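PDB 7DHE: protein-tyrosine-phosphatase from Vibrio vulnificus, which probably hydrolyses phosphotyrosine in proteins to tyrosine and phosphate. Local coordinates for residues A[13-18]-A[35-40]. Residues are numbered along the deposited sequence; the frame is centred on the assembly and turned at random.
With B85 (benzylphosphonic acid), chain E.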
loop_
_atom_site.group_PDB
_atom_site.type_symbol
_atom_site.label_atom_id
_atom_site.label_comp_id
_atom_site.label_asym_id
_atom_site.label_seq_id
_atom_site.Cartn_x
_atom_site.Cartn_y
_atom_site.Cartn_z
ATOM N N VAL A 13 1.536 -7.427 1.832
ATOM C CA VAL A 13 1.702 -8.522 2.776
ATOM C C VAL A 13 2.745 -8.211 3.883
ATOM O O VAL A 13 2.466 -8.533 5.044
ATOM C CB VAL A 13 1.867 -9.939 2.167
ATOM C CG1 VAL A 13 1.681 -10.005 0.653
ATOM C CG2 VAL A 13 3.062 -10.723 2.703
ATOM N N GLY A 14 3.872 -7.585 3.553
ATOM C CA GLY A 14 4.830 -7.307 4.603
ATOM C C GLY A 14 4.793 -5.903 5.141
ATOM O O GLY A 14 5.352 -5.646 6.213
ATOM N N ASN A 15 4.186 -4.973 4.391
ATOM C CA ASN A 15 4.147 -3.537 4.732
ATOM C C ASN A 15 5.556 -2.933 4.823
ATOM O O ASN A 15 5.830 -2.096 5.671
ATOM C CB ASN A 15 3.315 -3.257 5.986
ATOM C CG ASN A 15 2.943 -1.809 6.208
ATOM O OD1 ASN A 15 2.941 -1.289 7.335
ATOM N ND2 ASN A 15 2.591 -1.128 5.138
ATOM N N ILE A 16 6.449 -3.345 3.918
ATOM C CA ILE A 16 7.810 -2.810 3.867
ATOM C C ILE A 16 8.168 -2.314 2.455
ATOM O O ILE A 16 9.092 -1.515 2.311
ATOM C CB ILE A 16 8.879 -3.809 4.440
ATOM C CG1 ILE A 16 8.794 -5.202 3.721
ATOM C CG2 ILE A 16 8.741 -3.938 5.955
ATOM C CD1 ILE A 16 9.932 -6.035 3.840
ATOM N N CYS A 17 7.477 -2.808 1.423
ATOM C CA CYS A 17 7.785 -2.431 0.043
ATOM C C CYS A 17 6.653 -1.665 -0.651
ATOM O O CYS A 17 6.674 -0.434 -0.728
ATOM C CB CYS A 17 8.230 -3.636 -0.789
ATOM S SG CYS A 17 9.842 -4.286 -0.345
ATOM N N ARG A 18 5.697 -2.400 -1.183
ATOM C CA ARG A 18 4.650 -1.794 -1.986
ATOM C C ARG A 18 3.718 -0.879 -1.205
ATOM O O ARG A 18 3.510 0.265 -1.618
ATOM C CB ARG A 18 3.872 -2.873 -2.754
ATOM C CG ARG A 18 4.732 -3.668 -3.765
ATOM C CD ARG A 18 4.000 -4.895 -4.199
ATOM N NE ARG A 18 3.904 -5.828 -3.101
ATOM C CZ ARG A 18 3.213 -6.952 -3.140
ATOM N NH1 ARG A 18 2.564 -7.301 -4.236
ATOM N NH2 ARG A 18 3.172 -7.744 -2.081
ATOM N N VAL A 35 -3.536 8.950 4.805
ATOM C CA VAL A 35 -3.209 7.706 4.131
ATOM C C VAL A 35 -2.266 6.960 5.035
ATOM O O VAL A 35 -1.317 7.545 5.534
ATOM C CB VAL A 35 -2.614 7.914 2.705
ATOM C CG1 VAL A 35 -2.558 6.587 1.955
ATOM C CG2 VAL A 35 -3.412 8.945 1.908
ATOM N N ALA A 36 -2.543 5.687 5.271
ATOM C CA ALA A 36 -1.692 4.807 6.057
ATOM C C ALA A 36 -1.575 3.511 5.288
ATOM O O ALA A 36 -2.151 3.377 4.190
ATOM C CB ALA A 36 -2.293 4.563 7.433
ATOM N N SER A 37 -0.831 2.552 5.847
ATOM C CA SER A 37 -0.650 1.256 5.224
ATOM C C SER A 37 -0.462 0.160 6.254
ATOM O O SER A 37 -0.068 0.434 7.385
ATOM C CB SER A 37 0.507 1.296 4.234
ATOM O OG SER A 37 1.733 1.617 4.866
ATOM N N ALA A 38 -0.751 -1.085 5.865
ATOM C CA ALA A 38 -0.598 -2.263 6.713
ATOM C C ALA A 38 -0.320 -3.519 5.890
ATOM O O ALA A 38 -0.580 -3.544 4.680
ATOM C CB ALA A 38 -1.820 -2.454 7.577
ATOM N N GLY A 39 0.232 -4.541 6.556
ATOM C CA GLY A 39 0.583 -5.814 5.945
ATOM C C GLY A 39 -0.230 -6.974 6.465
ATOM O O GLY A 39 -0.389 -7.126 7.680
ATOM N N ILE A 40 -0.716 -7.809 5.538
ATOM C CA ILE A 40 -1.515 -9.006 5.827
ATOM C C ILE A 40 -0.732 -9.999 6.694
ATOM O O ILE A 40 -1.317 -10.623 7.561
ATOM C CB ILE A 40 -2.019 -9.633 4.482
ATOM C CG1 ILE A 40 -3.176 -8.792 3.898
ATOM C CG2 ILE A 40 -2.412 -11.118 4.642
ATOM C CD1 ILE A 40 -3.490 -9.038 2.505
HETATM C C1 B85 E . 7.486 -8.365 2.603
HETATM C C2 B85 E . 7.412 -9.512 3.381
HETATM C C3 B85 E . 7.083 -10.723 2.808
HETATM C C4 B85 E . 6.817 -10.787 1.457
HETATM C C5 B85 E . 6.871 -9.637 0.680
HETATM C C6 B85 E . 7.209 -8.410 1.243
HETATM C C7 B85 E . 7.239 -7.154 0.403
HETATM P P8 B85 E . 5.659 -6.306 0.326
HETATM O O9 B85 E . 5.686 -5.323 -0.869
HETATM O O10 B85 E . 5.595 -5.436 1.607
HETATM O O11 B85 E . 4.534 -7.299 0.277
#
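ND2 of N15 is held by two hydroxyls: it donates to OG of S37 across the contact (2.9 Å, N-H...O angle 164°) and is also hydrogen-bonded to OG of S19. The S37 oxygen lies in the plane of the N15 amide, and S37 OG is also hydrogen-bonded to OE1 of E23. With CG anti to the backbone N (chi1 -166°), the N15 side chain reaches over the backbone of strand 34-39, its CB 3.4 Å from N of G39 and its CG against CA of A38. OD1 is taken up by the backbone N of Q73, which leaves both ends of the buried amide bonded. Residues 13-18 belong to the P-loop of the low molecular weight phosphatases, the CX5R signature running from the predicted nucleophile C12 to R18, and N15 joins the loop to strand 34-39, the edge strand of the parallel sheet. On its inner side the loop cradles the phosphonate of benzylphosphonic acid: the N atoms of I16 and C17 both donate to O10, each at 3.2 Å, while N of R18 meets O9 at 2.9 Å. The R18 guanidinium approaches the phosphonate edge-on, NE bonding O9 and NH2 bonding O11 (2.8 Å), and its NH1 forms a salt bridge with E90.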